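Local atomic coordinates of DNA ligase D 3'-phosphoesterase domain-containing protein (Methanocella paludicola, PDB entry 5DMP), a protein that probably removes phosphate and ribonucleotide groups from the 3' ends of DNA strands during archaeal repair of double-strand breaks by end joining. Residues Y57-P65 with S155-A166; W77-R86 with K105-L115. One frame throughout, in Å; residues are numbered along the deposited sequence.

Contact 1 of 2, residues Y57-P65 with S155-A166. With VN4 (oxido(dioxo)vanadium), chain J; EDO (1,2-ethanediol), chain B; EDO (1,2-ethanediol), chain C.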
loop_
_atom_site.group_PDB
_atom_site.type_symbol
_atom_site.label_atom_id
_atom_site.label_comp_id
_atom_site.label_asym_id
_atom_site.label_seq_id
_atom_site.Cartn_x
_atom_site.Cartn_y
_atom_site.Cartn_z
ATOM N N TYR A 57 3.498 11.571 7.675
ATOM C CA TYR A 57 3.331 11.597 6.211
ATOM C C TYR A 57 2.091 10.870 5.688
ATOM O O TYR A 57 1.643 11.114 4.548
ATOM C CB TYR A 57 4.590 10.968 5.572
ATOM C CG TYR A 57 4.810 11.383 4.167
ATOM C CD1 TYR A 57 5.355 12.631 3.884
ATOM C CD2 TYR A 57 4.455 10.556 3.085
ATOM C CE1 TYR A 57 5.605 13.029 2.553
ATOM C CE2 TYR A 57 4.635 10.974 1.761
ATOM C CZ TYR A 57 5.246 12.213 1.515
ATOM O OH TYR A 57 5.504 12.640 0.255
ATOM N N ALA A 58 1.497 10.008 6.506
ATOM C CA ALA A 58 0.287 9.261 6.024
ATOM C C ALA A 58 -0.866 10.156 5.522
ATOM O O ALA A 58 -1.664 9.765 4.652
ATOM C CB ALA A 58 -0.219 8.354 7.127
ATOM N N THR A 59 -0.993 11.374 6.060
ATOM C CA THR A 59 -2.086 12.265 5.577
ATOM C C THR A 59 -1.536 13.396 4.702
ATOM O O THR A 59 -2.259 14.362 4.438
ATOM C CB THR A 59 -2.914 12.837 6.766
ATOM O OG1 THR A 59 -2.001 13.516 7.627
ATOM C CG2 THR A 59 -3.504 11.698 7.588
ATOM N N PHE A 60 -0.293 13.286 4.204
ATOM C CA PHE A 60 0.213 14.303 3.296
ATOM C C PHE A 60 -0.499 14.194 1.944
ATOM O O PHE A 60 -0.457 13.109 1.312
ATOM C CB PHE A 60 1.746 14.172 3.046
ATOM C CG PHE A 60 2.225 15.125 2.014
ATOM C CD1 PHE A 60 2.049 16.517 2.208
ATOM C CD2 PHE A 60 2.634 14.684 0.763
ATOM C CE1 PHE A 60 2.449 17.431 1.238
ATOM C CE2 PHE A 60 3.024 15.597 -0.196
ATOM C CZ PHE A 60 2.926 16.967 0.030
ATOM N N GLU A 61 -1.147 15.287 1.500
ATOM C CA GLU A 61 -1.780 15.323 0.177
ATOM C C GLU A 61 -1.443 16.692 -0.373
ATOM O O GLU A 61 -1.742 17.662 0.324
ATOM C CB GLU A 61 -3.312 15.194 0.367
ATOM C CG GLU A 61 -4.069 15.366 -0.933
ATOM C CD GLU A 61 -5.465 14.768 -0.828
ATOM O OE1 GLU A 61 -5.572 13.524 -0.777
ATOM O OE2 GLU A 61 -6.465 15.563 -0.823
ATOM N N GLY A 62 -0.794 16.800 -1.529
ATOM C CA GLY A 62 -0.340 18.149 -2.005
ATOM C C GLY A 62 0.744 17.950 -3.056
ATOM O O GLY A 62 0.795 16.914 -3.704
ATOM N N VAL A 63 1.656 18.900 -3.187
ATOM C CA VAL A 63 2.580 18.879 -4.309
ATOM C C VAL A 63 3.987 18.994 -3.765
ATOM O O VAL A 63 4.243 19.821 -2.894
ATOM C CB VAL A 63 2.310 20.079 -5.247
ATOM C CG1 VAL A 63 3.409 20.204 -6.299
ATOM C CG2 VAL A 63 0.913 19.943 -5.895
ATOM N N ILE A 64 4.874 18.136 -4.287
ATOM C CA ILE A 64 6.330 18.179 -3.960
ATOM C C ILE A 64 7.040 18.740 -5.194
ATOM O O ILE A 64 6.678 18.367 -6.327
ATOM C CB ILE A 64 6.852 16.813 -3.522
ATOM C CG1 ILE A 64 6.186 16.443 -2.166
ATOM C CG2 ILE A 64 8.405 16.865 -3.360
ATOM C CD1 ILE A 64 6.514 15.044 -1.693
ATOM N N PRO A 65 7.991 19.688 -5.010
ATOM C CA PRO A 65 8.608 20.300 -6.229
ATOM C C PRO A 65 9.203 19.252 -7.193
ATOM O O PRO A 65 9.857 18.275 -6.752
ATOM C CB PRO A 65 9.715 21.186 -5.655
ATOM C CG PRO A 65 9.188 21.565 -4.284
ATOM C CD PRO A 65 8.445 20.341 -3.763
ATOM N N SER A 155 -9.323 11.256 -3.891
ATOM C CA SER A 155 -8.784 11.313 -2.495
ATOM C C SER A 155 -9.794 10.819 -1.489
ATOM O O SER A 155 -10.953 11.270 -1.450
ATOM C CB SER A 155 -8.313 12.746 -2.145
ATOM O OG SER A 155 -8.115 12.862 -0.772
ATOM N N VAL A 156 -9.329 9.917 -0.633
ATOM C CA VAL A 156 -10.125 9.428 0.504
ATOM C C VAL A 156 -10.232 10.547 1.546
ATOM O O VAL A 156 -11.180 10.567 2.343
ATOM C CB VAL A 156 -9.482 8.103 1.040
ATOM C CG1 VAL A 156 -8.249 8.335 1.885
ATOM C CG2 VAL A 156 -10.474 7.268 1.757
ATOM N N LEU A 157 -9.289 11.474 1.547
ATOM C CA LEU A 157 -9.330 12.562 2.583
ATOM C C LEU A 157 -10.239 13.737 2.166
ATOM O O LEU A 157 -10.924 14.338 3.012
ATOM C CB LEU A 157 -7.925 13.152 2.857
ATOM C CG LEU A 157 -7.043 12.131 3.648
ATOM C CD1 LEU A 157 -5.735 12.807 4.021
ATOM C CD2 LEU A 157 -7.690 11.578 4.887
ATOM N N THR A 158 -10.194 14.093 0.889
ATOM C CA THR A 158 -10.882 15.311 0.457
ATOM C C THR A 158 -11.864 15.104 -0.684
ATOM O O THR A 158 -12.597 16.043 -1.073
ATOM C CB THR A 158 -9.869 16.356 -0.033
ATOM O OG1 THR A 158 -9.133 15.830 -1.155
ATOM C CG2 THR A 158 -8.891 16.748 1.053
ATOM N N GLY A 159 -11.858 13.933 -1.293
ATOM C CA GLY A 159 -12.665 13.664 -2.491
ATOM C C GLY A 159 -12.128 14.307 -3.762
ATOM O O GLY A 159 -12.703 14.104 -4.825
ATOM N N ARG A 160 -11.012 15.058 -3.670
ATOM C CA ARG A 160 -10.390 15.702 -4.857
ATOM C C ARG A 160 -9.834 14.743 -5.878
ATOM O O ARG A 160 -9.319 13.653 -5.524
ATOM C CB ARG A 160 -9.282 16.704 -4.471
ATOM C CG ARG A 160 -9.865 17.987 -3.837
ATOM C CD ARG A 160 -8.777 18.963 -3.397
ATOM N NE ARG A 160 -7.864 18.372 -2.400
ATOM C CZ ARG A 160 -6.749 18.956 -1.974
ATOM N NH1 ARG A 160 -6.378 20.201 -2.410
ATOM N NH2 ARG A 160 -5.997 18.288 -1.110
ATOM N N THR A 161 -9.830 15.183 -7.146
ATOM C CA THR A 161 -9.094 14.487 -8.168
ATOM C C THR A 161 -7.605 14.846 -8.088
ATOM O O THR A 161 -7.234 15.824 -7.439
ATOM C CB THR A 161 -9.550 14.873 -9.584
ATOM O OG1 THR A 161 -9.275 16.289 -9.779
ATOM C CG2 THR A 161 -11.034 14.553 -9.791
ATOM N N MET A 162 -6.772 14.085 -8.822
ATOM C CA MET A 162 -5.343 14.431 -8.924
ATOM C C MET A 162 -5.136 15.840 -9.481
ATOM O O MET A 162 -4.358 16.608 -8.957
ATOM C CB MET A 162 -4.561 13.337 -9.710
ATOM C CG MET A 162 -3.050 13.505 -9.548
ATOM S SD MET A 162 -2.564 12.776 -7.915
ATOM C CE MET A 162 -3.584 11.395 -7.782
ATOM N N ASP A 163 -5.902 16.221 -10.497
ATOM C CA ASP A 163 -5.694 17.573 -11.061
ATOM C C ASP A 163 -6.144 18.683 -10.100
ATOM O O ASP A 163 -5.493 19.719 -10.000
ATOM C CB ASP A 163 -6.435 17.701 -12.401
ATOM C CG ASP A 163 -6.196 19.076 -13.062
ATOM O OD1 ASP A 163 -5.025 19.548 -13.096
ATOM O OD2 ASP A 163 -7.179 19.708 -13.525
ATOM N N GLU A 164 -7.224 18.460 -9.334
ATOM C CA GLU A 164 -7.557 19.407 -8.271
ATOM C C GLU A 164 -6.490 19.584 -7.203
ATOM O O GLU A 164 -6.224 20.746 -6.758
ATOM C CB GLU A 164 -8.902 19.069 -7.594
ATOM C CG GLU A 164 -10.058 19.346 -8.548
ATOM C CD GLU A 164 -11.359 18.572 -8.235
ATOM O OE1 GLU A 164 -11.374 17.627 -7.420
ATOM O OE2 GLU A 164 -12.392 18.896 -8.887
ATOM N N ILE A 165 -5.853 18.465 -6.798
ATOM C CA ILE A 165 -4.755 18.563 -5.823
ATOM C C ILE A 165 -3.565 19.368 -6.452
ATOM O O ILE A 165 -3.055 20.280 -5.829
ATOM C CB ILE A 165 -4.272 17.160 -5.319
ATOM C CG1 ILE A 165 -5.454 16.486 -4.585
ATOM C CG2 ILE A 165 -3.053 17.258 -4.379
ATOM C CD1 ILE A 165 -5.163 14.993 -4.424
ATOM N N ALA A 166 -3.200 19.030 -7.677
ATOM C CA ALA A 166 -2.070 19.716 -8.406
ATOM C C ALA A 166 -2.390 21.247 -8.489
ATOM O O ALA A 166 -1.536 22.067 -8.169
ATOM C CB ALA A 166 -1.856 19.093 -9.788
HETATM V V VN4 J . 7.168 9.832 -1.423
HETATM O O1 VN4 J . 8.353 10.873 -0.329
HETATM O O2 VN4 J . 5.628 10.927 -1.830
HETATM O O3 VN4 J . 7.588 8.051 -1.925
HETATM C C1 EDO B . -8.081 12.861 -12.426
HETATM O O1 EDO B . -7.431 14.170 -12.316
HETATM C C2 EDO B . -7.403 11.773 -11.594
HETATM O O2 EDO B . -7.729 11.831 -10.178
HETATM C C1 EDO C . -12.918 8.014 -2.603
HETATM O O1 EDO C . -13.194 7.688 -1.222
HETATM C C2 EDO C . -13.347 9.451 -2.850
HETATM O O2 EDO C . -13.647 9.998 -1.566
HETATM O O HOH W 1 -3.799 19.432 0.229
#

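Contact 2 of 2, residues W77-R86 with K105-L115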
loop_
_atom_site.group_PDB
_atom_site.type_symbol
_atom_site.label_atom_id
_atom_site.label_comp_id
_atom_site.label_asym_id
_atom_site.label_seq_id
_atom_site.Cartn_x
_atom_site.Cartn_y
_atom_site.Cartn_z
ATOM N N TRP A 77 -4.848 8.197 -1.244
ATOM C CA TRP A 77 -5.761 7.414 -2.038
ATOM C C TRP A 77 -6.581 6.432 -1.186
ATOM O O TRP A 77 -7.741 6.170 -1.496
ATOM C CB TRP A 77 -4.965 6.753 -3.229
ATOM C CG TRP A 77 -5.845 5.943 -4.185
ATOM C CD1 TRP A 77 -6.437 6.389 -5.365
ATOM C CD2 TRP A 77 -6.204 4.532 -4.053
ATOM N NE1 TRP A 77 -7.120 5.301 -5.976
ATOM C CE2 TRP A 77 -7.026 4.194 -5.169
ATOM C CE3 TRP A 77 -5.931 3.548 -3.083
ATOM C CZ2 TRP A 77 -7.550 2.886 -5.347
ATOM C CZ3 TRP A 77 -6.442 2.234 -3.248
ATOM C CH2 TRP A 77 -7.269 1.939 -4.396
ATOM N N ASP A 78 -6.005 5.846 -0.106
ATOM C CA ASP A 78 -6.784 5.072 0.822
ATOM C C ASP A 78 -6.049 5.149 2.149
ATOM O O ASP A 78 -4.835 5.399 2.165
ATOM C CB ASP A 78 -6.856 3.568 0.424
ATOM C CG ASP A 78 -7.930 2.821 1.183
ATOM O OD1 ASP A 78 -8.823 3.469 1.803
ATOM O OD2 ASP A 78 -7.967 1.533 1.221
ATOM N N ILE A 79 -6.765 5.032 3.247
ATOM C CA ILE A 79 -6.105 5.115 4.559
ATOM C C ILE A 79 -6.972 4.322 5.564
ATOM O O ILE A 79 -8.198 4.112 5.394
ATOM C CB ILE A 79 -5.908 6.601 4.997
ATOM C CG1 ILE A 79 -4.880 6.690 6.150
ATOM C CG2 ILE A 79 -7.301 7.191 5.386
ATOM C CD1 ILE A 79 -4.338 8.113 6.355
ATOM N N GLY A 80 -6.339 3.811 6.598
ATOM C CA GLY A 80 -7.057 3.118 7.663
ATOM C C GLY A 80 -5.988 2.483 8.545
ATOM O O GLY A 80 -4.964 3.089 8.849
ATOM N N THR A 81 -6.259 1.269 8.958
ATOM C CA THR A 81 -5.368 0.540 9.837
ATOM C C THR A 81 -5.230 -0.872 9.267
ATOM O O THR A 81 -5.798 -1.155 8.184
ATOM C CB THR A 81 -5.974 0.448 11.288
ATOM O OG1 THR A 81 -7.263 -0.167 11.249
ATOM C CG2 THR A 81 -6.150 1.878 11.909
ATOM N N TYR A 82 -4.468 -1.744 9.924
ATOM C CA TYR A 82 -4.406 -3.134 9.467
ATOM C C TYR A 82 -4.201 -4.034 10.657
ATOM O O TYR A 82 -3.822 -3.553 11.734
ATOM C CB TYR A 82 -3.222 -3.291 8.452
ATOM C CG TYR A 82 -1.850 -3.192 9.079
ATOM C CD1 TYR A 82 -1.197 -4.344 9.534
ATOM C CD2 TYR A 82 -1.182 -1.943 9.175
ATOM C CE1 TYR A 82 0.081 -4.284 10.074
ATOM C CE2 TYR A 82 0.093 -1.868 9.750
ATOM C CZ TYR A 82 0.704 -2.999 10.193
ATOM O OH TYR A 82 1.943 -2.899 10.738
ATOM N N ARG A 83 -4.430 -5.324 10.467
ATOM C CA ARG A 83 -4.213 -6.315 11.507
ATOM C C ARG A 83 -3.222 -7.319 10.932
ATOM O O ARG A 83 -3.277 -7.691 9.747
ATOM C CB ARG A 83 -5.529 -7.094 11.862
ATOM C CG ARG A 83 -6.644 -6.220 12.382
ATOM C CD ARG A 83 -7.843 -7.076 12.800
ATOM N NE ARG A 83 -8.905 -7.192 11.767
ATOM C CZ ARG A 83 -9.104 -8.312 11.148
ATOM N NH1 ARG A 83 -8.279 -9.358 11.401
ATOM N NH2 ARG A 83 -10.134 -8.425 10.303
ATOM N N ASN A 84 -2.326 -7.801 11.789
ATOM C CA ASN A 84 -1.312 -8.734 11.314
ATOM C C ASN A 84 -1.907 -10.163 11.414
ATOM O O ASN A 84 -2.077 -10.673 12.531
ATOM C CB ASN A 84 -0.111 -8.636 12.253
ATOM C CG ASN A 84 0.924 -9.713 11.956
ATOM O OD1 ASN A 84 0.853 -10.418 10.931
ATOM N ND2 ASN A 84 1.909 -9.808 12.827
ATOM N N LEU A 85 -2.187 -10.811 10.271
ATOM C CA LEU A 85 -2.805 -12.143 10.289
ATOM C C LEU A 85 -1.832 -13.195 10.840
ATOM O O LEU A 85 -2.279 -14.265 11.297
ATOM C CB LEU A 85 -3.275 -12.537 8.877
ATOM C CG LEU A 85 -4.473 -11.662 8.440
ATOM C CD1 LEU A 85 -4.818 -11.923 7.006
ATOM C CD2 LEU A 85 -5.661 -11.905 9.348
ATOM N N ARG A 86 -0.530 -12.915 10.761
ATOM C CA ARG A 86 0.472 -13.915 11.205
ATOM C C ARG A 86 0.609 -14.073 12.716
ATOM O O ARG A 86 1.361 -14.945 13.166
ATOM C CB ARG A 86 1.827 -13.726 10.501
ATOM C CG ARG A 86 1.674 -13.947 8.991
ATOM C CD ARG A 86 2.975 -13.946 8.248
ATOM N NE ARG A 86 3.655 -15.218 8.532
ATOM C CZ ARG A 86 4.965 -15.448 8.409
ATOM N NH1 ARG A 86 5.804 -14.512 7.971
ATOM N NH2 ARG A 86 5.432 -16.680 8.706
ATOM N N LYS A 105 7.732 -12.145 4.429
ATOM C CA LYS A 105 6.377 -12.669 4.246
ATOM C C LYS A 105 5.391 -11.965 5.168
ATOM O O LYS A 105 5.301 -12.241 6.374
ATOM C CB LYS A 105 6.344 -14.210 4.472
ATOM C CG LYS A 105 4.947 -14.831 4.367
ATOM C CD LYS A 105 5.149 -16.351 4.479
ATOM C CE LYS A 105 3.846 -17.092 4.580
ATOM N NZ LYS A 105 4.213 -18.536 4.689
ATOM N N ILE A 106 4.643 -11.016 4.600
ATOM C CA ILE A 106 3.727 -10.242 5.416
ATOM C C ILE A 106 2.309 -10.606 4.943
ATOM O O ILE A 106 2.025 -10.570 3.718
ATOM C CB ILE A 106 3.966 -8.712 5.149
ATOM C CG1 ILE A 106 5.362 -8.261 5.687
ATOM C CG2 ILE A 106 2.830 -7.853 5.736
ATOM C CD1 ILE A 106 5.809 -6.869 5.166
ATOM N N GLU A 107 1.465 -10.980 5.894
ATOM C CA GLU A 107 0.014 -11.222 5.597
ATOM C C GLU A 107 -0.814 -10.403 6.535
ATOM O O GLU A 107 -0.738 -10.607 7.763
ATOM C CB GLU A 107 -0.314 -12.721 5.762
ATOM C CG GLU A 107 0.579 -13.520 4.805
ATOM C CD GLU A 107 0.497 -15.045 4.959
ATOM O OE1 GLU A 107 0.182 -15.531 6.068
ATOM O OE2 GLU A 107 0.707 -15.760 3.934
ATOM N N VAL A 108 -1.615 -9.463 5.978
ATOM C CA VAL A 108 -2.335 -8.511 6.823
ATOM C C VAL A 108 -3.792 -8.377 6.346
ATOM O O VAL A 108 -4.109 -8.648 5.140
ATOM C CB VAL A 108 -1.667 -7.110 6.740
ATOM C CG1 VAL A 108 -0.339 -7.135 7.574
ATOM C CG2 VAL A 108 -1.418 -6.616 5.279
ATOM N N PHE A 109 -4.653 -7.971 7.264
ATOM C CA PHE A 109 -6.002 -7.651 6.900
ATOM C C PHE A 109 -6.045 -6.111 6.831
ATOM O O PHE A 109 -5.870 -5.448 7.865
ATOM C CB PHE A 109 -6.974 -8.125 7.961
ATOM C CG PHE A 109 -8.411 -8.032 7.483
ATOM C CD1 PHE A 109 -9.091 -6.789 7.546
ATOM C CD2 PHE A 109 -9.053 -9.157 6.902
ATOM C CE1 PHE A 109 -10.412 -6.664 7.060
ATOM C CE2 PHE A 109 -10.377 -9.049 6.462
ATOM C CZ PHE A 109 -11.035 -7.803 6.488
ATOM N N LEU A 110 -6.231 -5.556 5.635
ATOM C CA LEU A 110 -6.212 -4.088 5.523
ATOM C C LEU A 110 -7.647 -3.594 5.863
ATOM O O LEU A 110 -8.658 -4.115 5.341
ATOM C CB LEU A 110 -5.896 -3.668 4.091
ATOM C CG LEU A 110 -4.489 -4.082 3.618
ATOM C CD1 LEU A 110 -4.282 -3.606 2.172
ATOM C CD2 LEU A 110 -3.362 -3.603 4.576
ATOM N N GLU A 111 -7.724 -2.575 6.710
ATOM C CA GLU A 111 -9.003 -1.938 7.058
ATOM C C GLU A 111 -9.001 -0.513 6.510
ATOM O O GLU A 111 -8.780 0.499 7.227
ATOM C CB GLU A 111 -9.130 -1.904 8.588
ATOM C CG GLU A 111 -9.070 -3.320 9.182
ATOM C CD GLU A 111 -8.722 -3.361 10.670
ATOM O OE1 GLU A 111 -7.725 -2.710 11.131
ATOM O OE2 GLU A 111 -9.429 -4.089 11.397
ATOM N N GLY A 112 -9.230 -0.417 5.226
ATOM C CA GLY A 112 -9.259 0.855 4.559
ATOM C C GLY A 112 -10.693 1.257 4.162
ATOM O O GLY A 112 -11.695 0.553 4.515
ATOM N N LYS A 113 -10.803 2.322 3.381
ATOM C CA LYS A 113 -12.067 2.704 2.774
ATOM C C LYS A 113 -12.185 2.071 1.399
ATOM O O LYS A 113 -13.311 1.798 0.947
ATOM C CB LYS A 113 -12.209 4.226 2.645
ATOM C CG LYS A 113 -11.973 4.967 3.965
ATOM C CD LYS A 113 -13.122 4.798 4.957
ATOM C CE LYS A 113 -13.942 6.084 5.063
ATOM N NZ LYS A 113 -15.310 5.739 5.526
ATOM N N LYS A 114 -11.063 1.830 0.725
ATOM C CA LYS A 114 -11.128 1.244 -0.605
ATOM C C LYS A 114 -10.747 -0.234 -0.597
ATOM O O LYS A 114 -11.363 -1.065 -1.314
ATOM C CB LYS A 114 -10.317 2.003 -1.644
ATOM C CG LYS A 114 -10.811 3.488 -1.828
ATOM C CD LYS A 114 -9.942 4.199 -2.837
ATOM C CE LYS A 114 -10.345 5.701 -2.959
ATOM N NZ LYS A 114 -9.344 6.418 -3.799
ATOM N N LEU A 115 -9.704 -0.558 0.155
ATOM C CA LEU A 115 -9.249 -1.946 0.337
ATOM C C LEU A 115 -9.650 -2.435 1.694
ATOM O O LEU A 115 -9.408 -1.766 2.720
ATOM C CB LEU A 115 -7.709 -2.015 0.202
ATOM C CG LEU A 115 -6.974 -1.600 -1.059
ATOM C CD1 LEU A 115 -5.552 -2.141 -0.950
ATOM C CD2 LEU A 115 -7.722 -2.221 -2.279
HETATM O O HOH W 2 -9.416 1.618 10.037
HETATM O O HOH W 3 2.494 -10.524 8.518
#

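Contact 1 of 2, residues Y57-P65 with S155-A166
A carboxylate at the entry to edge strand 62-64, E61, is gripped by the loop that leads into the C-terminal helix 162-167. S155 OG donates to E61 OE1 at 2.6 Å. T158 OG1 gives its proton to E61 OE2 at 2.7 Å, and each hydroxyl meets the syn lone pair of its carboxylate oxygen. The anti lone pair of OE2 takes R160 NH2 at 2.8 Å, a salt bridge lying close to the guanidinium plane, with the carboxylate turned 41° from it. Glutamate suits the place because its long chain, with CG anti to the backbone N (chi1 174°), carries two acceptor oxygens to the loop 155-160; V76 N is a further donor to OE1. Water 1 joins R160 NH2 to E61 O. I165 CD1 packs on E61 CD at 3.6 Å, the side chains crossing at about a right angle, while L157 CD1 reaches T59 CB at 3.9 Å. A glutamine here would probably leave R160 with E168 as its remaining charged partner and turn an amide N-H toward a hydroxyl donor. The loop is held by its own bonds: S155 OG accepts from T158 N in an ST motif, T158 OG1 from R160 N in an ST turn, and T161 with E164 closes the capping box that starts the helix.

Contact 2 of 2, residues W77-R86 with K105-L115
W77-R86 and K105-L115 pair as antiparallel neighbours in the sheet of the phosphoesterase domain, beyond a classic beta bulge where W77 and D78 both face I8. Main-chain bonds join the hydrogen-bonded pairs T81 with E111 and R83 with F109, and L85 N to E107 O continues them. G80 packs its CA 3.2 Å from E111 O, where a side chain would clash, which explains the glycine.

Apolar contacts line the face bearing Y82, V108 and L110: V108 CG1 meets Y82 CD1 at 3.5 Å, and L110 CD2 touches Y82 CB. Y82 OH ends on E23 O.

The other face carries T81, R83, F109 and E111. The guanidinium of R83 lies flat on the F109 ring, planes 17° apart, with NH2 over the ring centre. The bend at chi3 (-97°) also lets R83 NE form a salt bridge to E111 OE2 at 3.2 Å, met from above the carboxylate plane. E111 OE1 accepts from T81 OG1 at 2.6 Å, so one glutamate serves both neighbours on the opposing strand.

Polar bonds hold the two ends. R86 NH1 donates to K105 O and also reaches Q103. At the other end, D78 turns its carboxylate to the turn after strand 105-111: OD1 takes K113 N at 2.8 Å and OD2 takes L115 N at 2.9 Å, with Y6 OH a further partner of OD2. The extended K114 crosses the W77 indole, its CD making a CH-pi contact over the six-membered ring and its NZ a cation-pi contact 3.2 Å from the centroid of the five-membered ring; that ammonium donates to W77 O, D154 O and A152 O.

Overall arrangement
Contact 1 and contact 2 share one antiparallel sheet: strand 62-64 pairs with the early part of strand 72-84, whose later part pairs with 105-111. Their centres lie 21 Å apart, and along the chain contact 2 is nested inside the loop that contact 1 closes. They meet at V156, whose CG2 lies 3.5 Å from K113 CG and whose CB lies 3.6 Å from W77 O; A58 O also touches I79 CD1 at 3.6 Å. Y57, in segment 57-65 but not touching 155-166, lines the vanadate pocket and donates from OH to O2 of VN4 at 2.7 Å, beside H53. The side chain of W77 is about 11 Å from the bound VN4 at the nearest atoms.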